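Local coordinates for putative ABC transporter amino acid-binding protein (Sinorhizobium meliloti, PDB 2Q88), which serves as the substrate-binding protein of an ABC transporter, binding the compatible solutes ectoine and hydroxyectoine, at residues A[7-12]-A[72-77]; A[67-72]-A[87-92]; A[100-105]-A[175-180]; A[114-119]-A[133-138]; A[159-162]-A[166-169]. All blocks are in the same frame, centred on the assembly; numbering follows the deposited sequence.

Contact 1: residues A[7-12]-A[72-77]; sequences EELKEQ and RHDAIT. With CD (cadmium ion), chain E.
Leu9 of the amino-terminal helix 5-12 packs against Asp74, the residue just ahead of strand 75-76 in the three-stranded parallel sheet of one lobe of this type II periplasmic binding protein fold. The touch is small and mixed in character. Leu9 CD2 lies 3.4 Å from Asp74 OD2, and the two side chains run past each other in opposite senses rather than meeting head on. Leu9 also touches Phe46 of helix 37-48.

A water bridge adds the polar half. Gln12 NE2 gives a hydrogen to water 1 at 2.8 Å, and the same water donates to Asp74 OD2 at 2.7 Å. Gln12 CG stands anti to its backbone nitrogen (chi1 -164°) and the chain continues extended, which carries the amide this far; its NE2 also bonds to Phe14 O. The carboxylate is heavily used: Asp74 OD1 pairs with Lys5 in a salt bridge, while OD2 additionally accepts from Arg16 N on the central strand 14-19. It thus ties the helix, the water and two strands together at a buried spot. Replacing Asp74 by an alanine would probably leave Lys5 without its charge mate and strip water 1 and Arg16 N of their shared acceptor.

One residue earlier the chain turns to a metal. His73 holds a cadmium ion in the plane of its imidazole, NE2 to cadmium 2.5 Å, with water 2 at 2.4 Å from cadmium and Ser57 OG completing the ligands seen.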
# COMPACT_ATOMS: atom_id res chain seq x y z
N GLU A 7 -0.31 10.81 24.24
CA GLU A 7 0.48 10.91 25.48
C GLU A 7 1.20 9.60 25.79
O GLU A 7 2.37 9.60 26.16
CB GLU A 7 -0.39 11.30 26.67
CG GLU A 7 -1.06 12.66 26.55
CD GLU A 7 -2.39 12.72 27.29
OE1 GLU A 7 -2.45 12.24 28.45
OE2 GLU A 7 -3.38 13.24 26.72
N GLU A 8 0.48 8.48 25.62
CA GLU A 8 1.01 7.14 25.85
C GLU A 8 2.18 6.81 24.92
O GLU A 8 3.18 6.24 25.35
CB GLU A 8 -0.10 6.10 25.66
CG GLU A 8 -1.24 6.22 26.65
CD GLU A 8 -2.20 5.05 26.58
OE1 GLU A 8 -2.68 4.72 25.47
OE2 GLU A 8 -2.48 4.45 27.64
N LEU A 9 2.03 7.17 23.65
CA LEU A 9 3.08 6.97 22.65
C LEU A 9 4.29 7.86 22.91
O LEU A 9 5.43 7.42 22.73
CB LEU A 9 2.54 7.24 21.24
CG LEU A 9 1.46 6.27 20.74
CD1 LEU A 9 1.10 6.61 19.30
CD2 LEU A 9 1.94 4.82 20.84
N LYS A 10 4.05 9.10 23.32
CA LYS A 10 5.14 10.01 23.65
C LYS A 10 5.92 9.47 24.85
O LYS A 10 7.15 9.49 24.85
CB LYS A 10 4.61 11.41 23.94
CG LYS A 10 4.01 12.11 22.72
CD LYS A 10 3.33 13.43 23.12
CE LYS A 10 4.34 14.56 23.35
NZ LYS A 10 3.65 15.87 23.63
N GLU A 11 5.20 8.95 25.84
CA GLU A 11 5.84 8.44 27.06
C GLU A 11 6.54 7.11 26.80
O GLU A 11 7.55 6.80 27.41
CB GLU A 11 4.84 8.31 28.22
CG GLU A 11 4.17 9.63 28.64
CD GLU A 11 5.14 10.72 29.11
OE1 GLU A 11 4.71 11.90 29.14
OE2 GLU A 11 6.31 10.42 29.45
N GLN A 12 5.98 6.34 25.86
CA GLN A 12 6.57 5.10 25.37
C GLN A 12 7.89 5.33 24.65
O GLN A 12 8.84 4.58 24.82
CB GLN A 12 5.59 4.44 24.38
CG GLN A 12 5.87 2.99 24.08
CD GLN A 12 4.65 2.29 23.55
OE1 GLN A 12 4.00 1.55 24.29
NE2 GLN A 12 4.30 2.54 22.30
N ARG A 72 -2.74 -4.36 18.33
CA ARG A 72 -1.36 -4.84 18.25
C ARG A 72 -0.41 -3.78 17.71
O ARG A 72 0.75 -3.72 18.12
CB ARG A 72 -1.25 -6.13 17.44
CG ARG A 72 -1.80 -7.34 18.18
CD ARG A 72 -1.52 -8.66 17.50
NE ARG A 72 -2.39 -8.90 16.35
CZ ARG A 72 -3.57 -9.52 16.41
NH1 ARG A 72 -4.04 -9.94 17.58
NH2 ARG A 72 -4.29 -9.70 15.30
N HIS A 73 -0.91 -2.95 16.80
CA HIS A 73 -0.11 -1.83 16.28
C HIS A 73 -0.87 -0.52 16.43
O HIS A 73 -2.09 -0.51 16.66
CB HIS A 73 0.32 -2.10 14.85
CG HIS A 73 0.88 -3.48 14.66
ND1 HIS A 73 0.19 -4.48 14.01
CD2 HIS A 73 2.03 -4.04 15.10
CE1 HIS A 73 0.90 -5.59 14.02
NE2 HIS A 73 2.02 -5.35 14.68
N ASP A 74 -0.13 0.58 16.31
CA ASP A 74 -0.69 1.92 16.54
C ASP A 74 -1.19 2.56 15.26
O ASP A 74 -2.14 3.34 15.29
CB ASP A 74 0.37 2.79 17.21
CG ASP A 74 0.85 2.19 18.53
OD1 ASP A 74 -0.01 1.82 19.35
OD2 ASP A 74 2.06 2.04 18.83
N ALA A 75 -0.55 2.24 14.15
CA ALA A 75 -0.94 2.76 12.84
C ALA A 75 -0.57 1.76 11.76
O ALA A 75 0.36 0.98 11.94
CB ALA A 75 -0.23 4.09 12.58
N ILE A 76 -1.30 1.76 10.65
CA ILE A 76 -0.87 1.03 9.46
C ILE A 76 -0.26 2.05 8.52
O ILE A 76 -0.94 2.98 8.12
CB ILE A 76 -2.08 0.33 8.77
CG1 ILE A 76 -2.70 -0.73 9.69
CG2 ILE A 76 -1.66 -0.32 7.47
CD1 ILE A 76 -4.13 -1.14 9.26
N THR A 77 1.01 1.91 8.18
CA THR A 77 1.66 2.87 7.30
C THR A 77 2.35 2.09 6.20
O THR A 77 3.56 1.89 6.22
CB THR A 77 2.68 3.72 8.08
OG1 THR A 77 3.63 2.85 8.68
CG2 THR A 77 2.03 4.40 9.29
CD CD E . 3.79 -6.58 16.02
O HOH W 1 2.31 0.88 21.20
O HOH W 2 4.85 -5.22 17.61

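Contact 2: residues A[67-72]-A[87-92]; sequences GLQAGR and CAAVAY
Leu68 and Gln69, in the last turn of helix 64-69, are the residues that reach across to Ala89 and Val90, just before strand 91-92. Gly67, which precedes them, works through its backbone: its O accepts from Arg72 N at 2.8 Å. Leu68 makes the apolar touch. With CG anti to the backbone nitrogen (chi1 -177°), it extends CD2 to within 3.5 Å of Val90 CG1, tighter than an ordinary methyl contact, and the two side chains cross at about a right angle. Both also touch Ala206 of the short strand 206-207, which pairs with 91-92. Val90 uses its other methyl differently, laying CG2 over one face of the Tyr92 ring, toward the rim.

Gln69 stretches its extended chain along the outside of the contact, bringing its amide end up to the methyl and carbonyl of Ala89; the orientation of that amide is uncertain. Ala70 then leads to Gly71, where phi turns positive (81°) and Gly71 N bonds to Leu68 O at 2.9 Å. Together with the bond from Arg72 this is a Schellman motif, which ends the helix and turns the chain toward strand 75-76.

The buried half of the contact is dispersion between two branched side chains, and the outer half is the Gln69 amide end against Ala89, so the interface is apolar on its inside, at Leu68 and Val90, and polar at its exposed rim.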
# COMPACT_ATOMS: atom_id res chain seq x y z
N GLY A 67 -5.04 -6.70 13.06
CA GLY A 67 -4.06 -6.42 14.11
C GLY A 67 -4.21 -5.02 14.69
O GLY A 67 -4.01 -4.81 15.89
N LEU A 68 -4.57 -4.07 13.84
CA LEU A 68 -4.84 -2.70 14.27
C LEU A 68 -6.06 -2.68 15.21
O LEU A 68 -5.99 -2.15 16.32
CB LEU A 68 -5.06 -1.80 13.05
CG LEU A 68 -5.28 -0.31 13.32
CD1 LEU A 68 -4.03 0.35 13.87
CD2 LEU A 68 -5.79 0.41 12.07
N GLN A 69 -7.15 -3.30 14.77
CA GLN A 69 -8.36 -3.40 15.59
C GLN A 69 -8.12 -4.15 16.90
O GLN A 69 -8.72 -3.82 17.93
CB GLN A 69 -9.49 -4.05 14.78
CG GLN A 69 -9.93 -3.21 13.58
CD GLN A 69 -11.09 -3.81 12.79
OE1 GLN A 69 -11.98 -3.08 12.33
NE2 GLN A 69 -11.08 -5.12 12.62
N ALA A 70 -7.22 -5.14 16.87
CA ALA A 70 -6.87 -5.91 18.06
C ALA A 70 -5.92 -5.15 18.99
O ALA A 70 -5.62 -5.62 20.09
CB ALA A 70 -6.26 -7.26 17.65
N GLY A 71 -5.47 -3.99 18.55
CA GLY A 71 -4.59 -3.14 19.35
C GLY A 71 -3.13 -3.56 19.32
O GLY A 71 -2.35 -3.15 20.17
N ARG A 72 -2.74 -4.36 18.33
CA ARG A 72 -1.36 -4.84 18.25
C ARG A 72 -0.41 -3.78 17.71
O ARG A 72 0.75 -3.72 18.12
CB ARG A 72 -1.25 -6.13 17.44
CG ARG A 72 -1.80 -7.34 18.18
CD ARG A 72 -1.52 -8.66 17.50
NE ARG A 72 -2.39 -8.90 16.35
CZ ARG A 72 -3.57 -9.52 16.41
NH1 ARG A 72 -4.04 -9.94 17.58
NH2 ARG A 72 -4.29 -9.70 15.30
N CYS A 87 -12.42 2.06 5.06
CA CYS A 87 -12.76 3.31 5.73
C CYS A 87 -13.74 3.10 6.89
O CYS A 87 -13.70 3.83 7.88
CB CYS A 87 -13.31 4.32 4.72
SG CYS A 87 -12.06 4.81 3.52
N ALA A 88 -14.60 2.10 6.77
CA ALA A 88 -15.56 1.75 7.82
C ALA A 88 -14.92 1.07 9.03
O ALA A 88 -15.50 1.06 10.11
CB ALA A 88 -16.66 0.87 7.25
N ALA A 89 -13.72 0.50 8.84
CA ALA A 89 -13.06 -0.32 9.86
C ALA A 89 -11.97 0.42 10.62
O ALA A 89 -11.62 0.04 11.74
CB ALA A 89 -12.47 -1.58 9.22
N VAL A 90 -11.42 1.47 10.01
CA VAL A 90 -10.30 2.24 10.57
C VAL A 90 -10.53 3.75 10.45
O VAL A 90 -11.38 4.19 9.69
CB VAL A 90 -8.96 1.89 9.86
CG1 VAL A 90 -8.63 0.43 10.04
CG2 VAL A 90 -9.03 2.23 8.38
N ALA A 91 -9.75 4.52 11.21
CA ALA A 91 -9.73 5.97 11.09
C ALA A 91 -8.50 6.38 10.27
O ALA A 91 -7.39 6.35 10.77
CB ALA A 91 -9.70 6.62 12.46
N TYR A 92 -8.73 6.74 9.02
CA TYR A 92 -7.69 7.13 8.08
C TYR A 92 -7.30 8.59 8.23
O TYR A 92 -8.14 9.44 8.53
CB TYR A 92 -8.18 6.94 6.64
CG TYR A 92 -7.87 5.59 6.01
CD1 TYR A 92 -6.56 5.22 5.71
CD2 TYR A 92 -8.90 4.73 5.65
CE1 TYR A 92 -6.28 4.00 5.10
CE2 TYR A 92 -8.63 3.50 5.04
CZ TYR A 92 -7.33 3.14 4.78
OH TYR A 92 -7.07 1.93 4.18

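Contact 3: residues A[100-105]-A[175-180]; sequences AEAFAL and LSINDL
Apolar packing carries this contact, and nearly all of it runs through Ile177, which fits against Ala102 and Ala104 on one face of strand 98-106. Ile177 CG1 lies 4.0 Å from Ala102 CB. CG1 is anti to the carbonyl carbon, and a second torsion of -63° bends CD1 over to Ala104, 4.0 Å from its CB. The remaining branch, CG2, comes no closer than 4.2 Å to Phe103 O. Two small residues, alternating along the strand, thus make a shallow seat for one branched side chain, and the helix can approach closely: the axes of 101-105 and 175-180 come within 7.8 Å at an angle of 32°. Leu172 and Val191, from the strands flanking 98-106, close round the same isoleucine.

Hydrogen bonds here lie outside the pair. In the backbone, Ala102 and Ala104 bond to strand 169-173 while Phe103 bonds to Leu192. At the start of the helix Leu175 N donates to Asp99 OD2, and Ser176 OG bonds to Glu22, which is itself hydrogen-bonded to the bound ectoine.

Aromatic packing belongs to the opposite face of the strand, where Phe103 meets the Tyr116 ring edge to face.

Helix 174-184 packs on strand 98-106, and that strand, antiparallel between 169-173 and 189-192 and the first to enter this lobe after the crossover, fits the topology of type II periplasmic binding proteins.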
# COMPACT_ATOMS: atom_id res chain seq x y z
N ALA A 100 -1.58 3.93 -9.45
CA ALA A 100 -2.39 3.07 -10.29
C ALA A 100 -1.90 1.63 -10.12
O ALA A 100 -0.88 1.39 -9.47
CB ALA A 100 -2.24 3.51 -11.73
N GLU A 101 -2.63 0.68 -10.70
CA GLU A 101 -2.28 -0.74 -10.62
C GLU A 101 -1.57 -1.17 -11.90
O GLU A 101 -1.83 -0.62 -12.98
CB GLU A 101 -3.53 -1.61 -10.41
CG GLU A 101 -4.40 -1.24 -9.22
CD GLU A 101 -3.86 -1.80 -7.91
OE1 GLU A 101 -2.63 -2.00 -7.81
OE2 GLU A 101 -4.66 -2.07 -6.99
N ALA A 102 -0.67 -2.14 -11.77
CA ALA A 102 0.09 -2.65 -12.90
C ALA A 102 0.08 -4.18 -12.96
O ALA A 102 -0.30 -4.84 -11.99
CB ALA A 102 1.52 -2.12 -12.88
N PHE A 103 0.48 -4.74 -14.11
CA PHE A 103 0.72 -6.17 -14.29
C PHE A 103 2.17 -6.40 -14.67
O PHE A 103 2.72 -5.65 -15.49
CB PHE A 103 -0.07 -6.71 -15.47
CG PHE A 103 -1.55 -6.85 -15.25
CD1 PHE A 103 -2.11 -6.86 -13.98
CD2 PHE A 103 -2.39 -7.05 -16.35
CE1 PHE A 103 -3.51 -7.03 -13.81
CE2 PHE A 103 -3.75 -7.21 -16.19
CZ PHE A 103 -4.31 -7.19 -14.92
N ALA A 104 2.76 -7.45 -14.10
CA ALA A 104 3.99 -8.04 -14.60
C ALA A 104 3.58 -9.29 -15.36
O ALA A 104 2.84 -10.13 -14.84
CB ALA A 104 4.91 -8.39 -13.44
N LEU A 105 4.06 -9.39 -16.60
CA LEU A 105 3.57 -10.34 -17.60
C LEU A 105 4.75 -11.00 -18.30
O LEU A 105 5.88 -10.51 -18.25
CB LEU A 105 2.75 -9.54 -18.63
CG LEU A 105 1.23 -9.55 -18.82
CD1 LEU A 105 0.45 -10.31 -17.77
CD2 LEU A 105 0.69 -8.15 -18.97
N LEU A 175 4.30 1.68 -9.30
CA LEU A 175 5.62 1.96 -8.75
C LEU A 175 6.32 0.74 -8.15
O LEU A 175 7.54 0.62 -8.26
CB LEU A 175 5.55 3.09 -7.72
CG LEU A 175 5.31 4.49 -8.30
CD1 LEU A 175 4.84 5.41 -7.19
CD2 LEU A 175 6.58 5.06 -8.95
N SER A 176 5.54 -0.16 -7.55
CA SER A 176 6.08 -1.40 -6.96
C SER A 176 6.54 -2.39 -8.04
O SER A 176 7.58 -3.04 -7.89
CB SER A 176 5.03 -2.09 -6.08
OG SER A 176 4.55 -1.25 -5.06
N ILE A 177 5.73 -2.54 -9.09
CA ILE A 177 6.07 -3.44 -10.20
C ILE A 177 7.33 -2.93 -10.90
O ILE A 177 8.26 -3.70 -11.12
CB ILE A 177 4.87 -3.60 -11.19
CG1 ILE A 177 3.76 -4.50 -10.61
CG2 ILE A 177 5.33 -4.17 -12.52
CD1 ILE A 177 4.19 -5.99 -10.33
N ASN A 178 7.36 -1.64 -11.24
CA ASN A 178 8.52 -1.04 -11.91
C ASN A 178 9.82 -1.19 -11.12
O ASN A 178 10.87 -1.48 -11.68
CB ASN A 178 8.27 0.44 -12.23
CG ASN A 178 7.37 0.65 -13.44
OD1 ASN A 178 7.20 -0.23 -14.28
ND2 ASN A 178 6.80 1.84 -13.53
N ASP A 179 9.74 -0.98 -9.81
CA ASP A 179 10.90 -1.13 -8.95
C ASP A 179 11.40 -2.57 -8.93
O ASP A 179 12.60 -2.83 -9.10
CB ASP A 179 10.56 -0.65 -7.54
CG ASP A 179 11.77 -0.51 -6.67
OD1 ASP A 179 11.94 -1.37 -5.78
OD2 ASP A 179 12.62 0.39 -6.81
N LEU A 180 10.46 -3.50 -8.76
CA LEU A 180 10.77 -4.93 -8.69
C LEU A 180 11.36 -5.47 -9.99
O LEU A 180 12.38 -6.16 -9.96
CB LEU A 180 9.50 -5.70 -8.30
CG LEU A 180 9.44 -7.22 -8.38
CD1 LEU A 180 10.35 -7.87 -7.34
CD2 LEU A 180 7.99 -7.68 -8.19

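Contact 4: residues A[114-119]-A[133-138]; sequences KSYKDI and GTEEKL. With 4CS ((4S)-2-methyl-1,4,5,6-tetrahydropyrimidine-4-carboxylic acid), chain F.
This is a buried helix-to-helix contact centred on one aromatic ring: Tyr116, in the first turn of helix 116-121, lies against Glu135 and Leu138 of helix 134-141, one layer behind the ectoine pocket. Leu138 CB sits over one face of the ring in a CH-pi contact, 3.9 Å from the Tyr116 centroid and 15° off the normal. On the same side of the ring, Leu138 CD1 comes 3.7 Å from Tyr116 CE1. Farther out, Tyr116 OH rests on the aliphatic part of Glu135, 3.5 Å from CG, while the hydroxyl itself is hydrogen-bonded to Ser171 OG. Ring and carboxylate planes are turned 47° apart.

Helix 116-121 starts with a capping box. Asp118 N donates to Ser115 OG at 3.2 Å, and Ser115 N returns a weak bond of 3.3 Å to Asp118 OD2. That oxygen also takes Lys114 N on its anti lone pair, so one carboxylate gathers the turn that launches Tyr116.

The other helix opens on the ligand, with Gly133 as N-cap. Thr134 N donates to 4CS O, a carboxylate oxygen of the bound ectoine, at 2.8 Å. The helix amino terminus would probably favour this negative group electrostatically; Arg86 and Phe81 N also bond the ligand. Glu135 bends at chi2 (79°), which turns its carboxylate from the tyrosine toward the ectoine ring, Glu135 OE1 reaching within 3.4 Å of 4CS CAD.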
# COMPACT_ATOMS: atom_id res chain seq x y z
N LYS A 114 -4.73 -7.37 -20.47
CA LYS A 114 -4.60 -5.91 -20.31
C LYS A 114 -5.51 -5.36 -19.20
O LYS A 114 -5.35 -4.22 -18.75
CB LYS A 114 -4.91 -5.18 -21.63
CG LYS A 114 -4.07 -5.60 -22.83
CD LYS A 114 -4.62 -4.98 -24.11
CE LYS A 114 -3.93 -5.52 -25.36
NZ LYS A 114 -4.52 -4.92 -26.61
N SER A 115 -6.48 -6.17 -18.77
CA SER A 115 -7.45 -5.78 -17.75
C SER A 115 -7.75 -6.98 -16.87
O SER A 115 -7.42 -8.11 -17.23
CB SER A 115 -8.75 -5.28 -18.41
OG SER A 115 -9.46 -6.34 -19.04
N TYR A 116 -8.37 -6.75 -15.71
CA TYR A 116 -8.73 -7.88 -14.84
C TYR A 116 -9.81 -8.74 -15.48
O TYR A 116 -9.89 -9.94 -15.19
CB TYR A 116 -9.14 -7.41 -13.45
CG TYR A 116 -8.00 -6.86 -12.64
CD1 TYR A 116 -7.81 -5.49 -12.51
CD2 TYR A 116 -7.09 -7.72 -12.01
CE1 TYR A 116 -6.76 -4.97 -11.74
CE2 TYR A 116 -6.02 -7.20 -11.23
CZ TYR A 116 -5.86 -5.82 -11.12
OH TYR A 116 -4.81 -5.27 -10.38
N LYS A 117 -10.62 -8.12 -16.34
CA LYS A 117 -11.63 -8.84 -17.12
C LYS A 117 -10.99 -9.85 -18.07
O LYS A 117 -11.50 -10.95 -18.23
CB LYS A 117 -12.49 -7.86 -17.91
CG LYS A 117 -13.74 -8.46 -18.52
CD LYS A 117 -14.60 -7.38 -19.15
CE LYS A 117 -14.09 -7.02 -20.53
NZ LYS A 117 -14.22 -8.15 -21.47
N ASP A 118 -9.88 -9.47 -18.68
CA ASP A 118 -9.16 -10.35 -19.60
C ASP A 118 -8.74 -11.64 -18.91
O ASP A 118 -8.76 -12.72 -19.50
CB ASP A 118 -7.95 -9.63 -20.17
CG ASP A 118 -8.31 -8.61 -21.22
OD1 ASP A 118 -9.41 -8.69 -21.78
OD2 ASP A 118 -7.54 -7.68 -21.55
N ILE A 119 -8.37 -11.52 -17.63
CA ILE A 119 -7.98 -12.67 -16.83
C ILE A 119 -9.19 -13.52 -16.50
O ILE A 119 -9.11 -14.75 -16.56
CB ILE A 119 -7.28 -12.22 -15.52
CG1 ILE A 119 -6.08 -11.31 -15.83
CG2 ILE A 119 -6.82 -13.44 -14.71
CD1 ILE A 119 -5.57 -10.58 -14.60
N GLY A 133 -5.24 -7.80 -0.54
CA GLY A 133 -4.86 -6.58 -1.26
C GLY A 133 -5.90 -6.10 -2.25
O GLY A 133 -6.79 -6.86 -2.65
N THR A 134 -5.77 -4.85 -2.68
CA THR A 134 -6.69 -4.29 -3.68
C THR A 134 -6.69 -5.06 -4.99
O THR A 134 -7.73 -5.19 -5.62
CB THR A 134 -6.39 -2.80 -3.99
OG1 THR A 134 -4.98 -2.63 -4.17
CG2 THR A 134 -6.74 -1.92 -2.79
N GLU A 135 -5.52 -5.54 -5.42
CA GLU A 135 -5.44 -6.27 -6.70
C GLU A 135 -6.23 -7.56 -6.64
O GLU A 135 -6.95 -7.90 -7.58
CB GLU A 135 -4.00 -6.58 -7.10
CG GLU A 135 -3.15 -5.34 -7.26
CD GLU A 135 -2.68 -4.81 -5.93
OE1 GLU A 135 -2.76 -5.55 -4.93
OE2 GLU A 135 -2.24 -3.64 -5.88
N GLU A 136 -6.08 -8.28 -5.53
CA GLU A 136 -6.82 -9.52 -5.33
C GLU A 136 -8.33 -9.28 -5.42
O GLU A 136 -9.04 -10.02 -6.11
CB GLU A 136 -6.44 -10.15 -3.99
CG GLU A 136 -7.17 -11.45 -3.68
CD GLU A 136 -6.98 -11.90 -2.25
OE1 GLU A 136 -6.58 -13.07 -2.05
OE2 GLU A 136 -7.25 -11.10 -1.32
N LYS A 137 -8.81 -8.25 -4.73
CA LYS A 137 -10.24 -7.89 -4.76
C LYS A 137 -10.70 -7.49 -6.17
O LYS A 137 -11.79 -7.86 -6.59
CB LYS A 137 -10.56 -6.79 -3.74
CG LYS A 137 -12.05 -6.44 -3.62
CD LYS A 137 -12.88 -7.57 -2.99
CE LYS A 137 -14.37 -7.22 -2.97
NZ LYS A 137 -15.17 -8.25 -2.27
N LEU A 138 -9.88 -6.74 -6.89
CA LEU A 138 -10.22 -6.35 -8.27
C LEU A 138 -10.34 -7.55 -9.19
O LEU A 138 -11.21 -7.58 -10.07
CB LEU A 138 -9.21 -5.35 -8.84
CG LEU A 138 -9.19 -3.95 -8.23
CD1 LEU A 138 -7.97 -3.18 -8.71
CD2 LEU A 138 -10.49 -3.18 -8.53
O 4CS F . -4.31 -3.47 -0.80
C 4CS F . -3.53 -2.52 -0.89
OXT 4CS F . -3.71 -1.50 -0.22
CA 4CS F . -2.34 -2.60 -1.85
CB 4CS F . -1.68 -3.97 -1.87
CAD 4CS F . -0.54 -3.97 -2.89
NAG 4CS F . 0.41 -2.88 -2.56
CAI 4CS F . -0.01 -1.71 -1.90
CAA 4CS F . 0.99 -0.60 -1.56
N 4CS F . -1.35 -1.56 -1.51

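Contact 5: residues A[159-162]-A[166-169]; sequences LKML and RIDV
The backbone closes on itself where helix 155-164 ends: Arg166 N donates to Met161 O at 2.8 Å, in the carbonyl plane, and Ile167 N adds a weaker bond of 3.4 Å to the same Met161 O. One carbonyl oxygen thus takes two successive amides as the chain reverses.

Ile167 folds back over the helix it has just left. Its CG1 stands between backbone nitrogen and carbonyl carbon (chi1 58°), an orientation that lays it 3.6 Å from Leu162 N and 3.8 Å from Met161 CB. On the neighbouring side, Met161 CG meets Arg166 CB at 3.9 Å, the two chains crossing at about a right angle before the guanidinium leads off. If an alanine stood in for Ile167, a gap would probably open beside Met161 CB and the Leu162 amide, leaving the methionine freer to turn.

The turn belongs to a beta-alpha-beta crossover: strand 149-151 leads through this helix to strand 169-173, both parallel to strand 127-129 between them. The end of Leu162 swings back, CD2 3.6 Å from Asp168 O, and the side chain touches Ala104 of the same sheet. Water 3 spans the bend, donating to Leu162 O at 3.0 Å and to Ile167 O at 2.7 Å. Past it Asp168 turns from the helix, and its OD2 accepts from Lys126 N, just before strand 127-129.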
# COMPACT_ATOMS: atom_id res chain seq x y z
N LEU A 159 7.55 -12.56 -8.78
CA LEU A 159 8.38 -12.63 -9.98
C LEU A 159 8.87 -14.04 -10.25
O LEU A 159 8.85 -14.50 -11.39
CB LEU A 159 9.56 -11.66 -9.87
CG LEU A 159 10.01 -11.04 -11.19
CD1 LEU A 159 8.99 -10.01 -11.67
CD2 LEU A 159 11.34 -10.38 -10.96
N LYS A 160 9.29 -14.74 -9.20
CA LYS A 160 9.72 -16.14 -9.33
C LYS A 160 8.59 -17.05 -9.82
O LYS A 160 8.80 -17.92 -10.66
CB LYS A 160 10.35 -16.63 -8.01
CG LYS A 160 11.08 -17.97 -8.09
CD LYS A 160 12.24 -17.96 -9.08
CE LYS A 160 12.92 -19.33 -9.12
NZ LYS A 160 13.45 -19.62 -10.48
N MET A 161 7.37 -16.83 -9.31
CA MET A 161 6.20 -17.59 -9.76
C MET A 161 5.85 -17.34 -11.22
O MET A 161 5.44 -18.25 -11.93
CB MET A 161 4.99 -17.25 -8.91
CG MET A 161 4.72 -18.24 -7.83
SD MET A 161 3.25 -17.72 -6.93
CE MET A 161 3.97 -17.39 -5.32
N LEU A 162 5.99 -16.08 -11.64
CA LEU A 162 5.77 -15.66 -13.02
C LEU A 162 6.81 -16.31 -13.93
O LEU A 162 6.47 -16.91 -14.94
CB LEU A 162 5.90 -14.14 -13.10
CG LEU A 162 5.04 -13.25 -13.99
CD1 LEU A 162 5.90 -12.12 -14.49
CD2 LEU A 162 4.38 -14.01 -15.16
N ARG A 166 4.00 -20.56 -12.68
CA ARG A 166 2.95 -20.87 -11.72
C ARG A 166 1.79 -19.86 -11.79
O ARG A 166 0.65 -20.16 -11.40
CB ARG A 166 3.52 -20.99 -10.30
CG ARG A 166 4.59 -22.08 -10.15
CD ARG A 166 4.14 -23.46 -10.58
NE ARG A 166 5.24 -24.41 -10.73
CZ ARG A 166 5.08 -25.71 -10.96
NH1 ARG A 166 3.87 -26.23 -11.07
NH2 ARG A 166 6.14 -26.50 -11.08
N ILE A 167 2.10 -18.66 -12.27
CA ILE A 167 1.09 -17.65 -12.58
C ILE A 167 1.36 -17.04 -13.97
O ILE A 167 2.47 -17.15 -14.50
CB ILE A 167 1.04 -16.54 -11.48
CG1 ILE A 167 2.41 -15.86 -11.31
CG2 ILE A 167 0.54 -17.11 -10.14
CD1 ILE A 167 2.42 -14.74 -10.29
N ASP A 168 0.34 -16.42 -14.54
CA ASP A 168 0.48 -15.75 -15.84
C ASP A 168 0.66 -14.23 -15.73
O ASP A 168 1.12 -13.57 -16.66
CB ASP A 168 -0.72 -16.06 -16.71
CG ASP A 168 -0.87 -17.53 -16.98
OD1 ASP A 168 -0.03 -18.08 -17.74
OD2 ASP A 168 -1.78 -18.23 -16.48
N VAL A 169 0.28 -13.70 -14.58
CA VAL A 169 0.37 -12.27 -14.33
C VAL A 169 0.58 -12.06 -12.84
O VAL A 169 0.01 -12.79 -12.03
CB VAL A 169 -0.90 -11.52 -14.84
CG1 VAL A 169 -2.18 -12.21 -14.40
CG2 VAL A 169 -0.93 -10.08 -14.36
O HOH W 3 4.05 -17.72 -16.57

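Overall arrangement
The contacts fall into two groups, one in each lobe, with ectoine between them. Contacts 1 and 2 have centres 13 Å apart and share Arg72; Leu68 joins them, its CD1 lying 3.5 Å from His73 O. The centres of contacts 3, 4 and 5 are 13 to 15 Å apart, and those of contacts 1 and 4 about 34 Å. Phe103 connects the second group, its CG 3.4 Å from Val169 CG2. At the pocket, Glu101 OE2 is 2.9 Å from Thr134 OG1, a probable hydrogen bond, and Glu101 OE1 approaches Glu135 OE2 to 2.6 Å, which may indicate a shared proton. The side chain of Ile177 is about 9 Å from the bound 4CS. That of Val90 is about 11 Å from the bound 4CS.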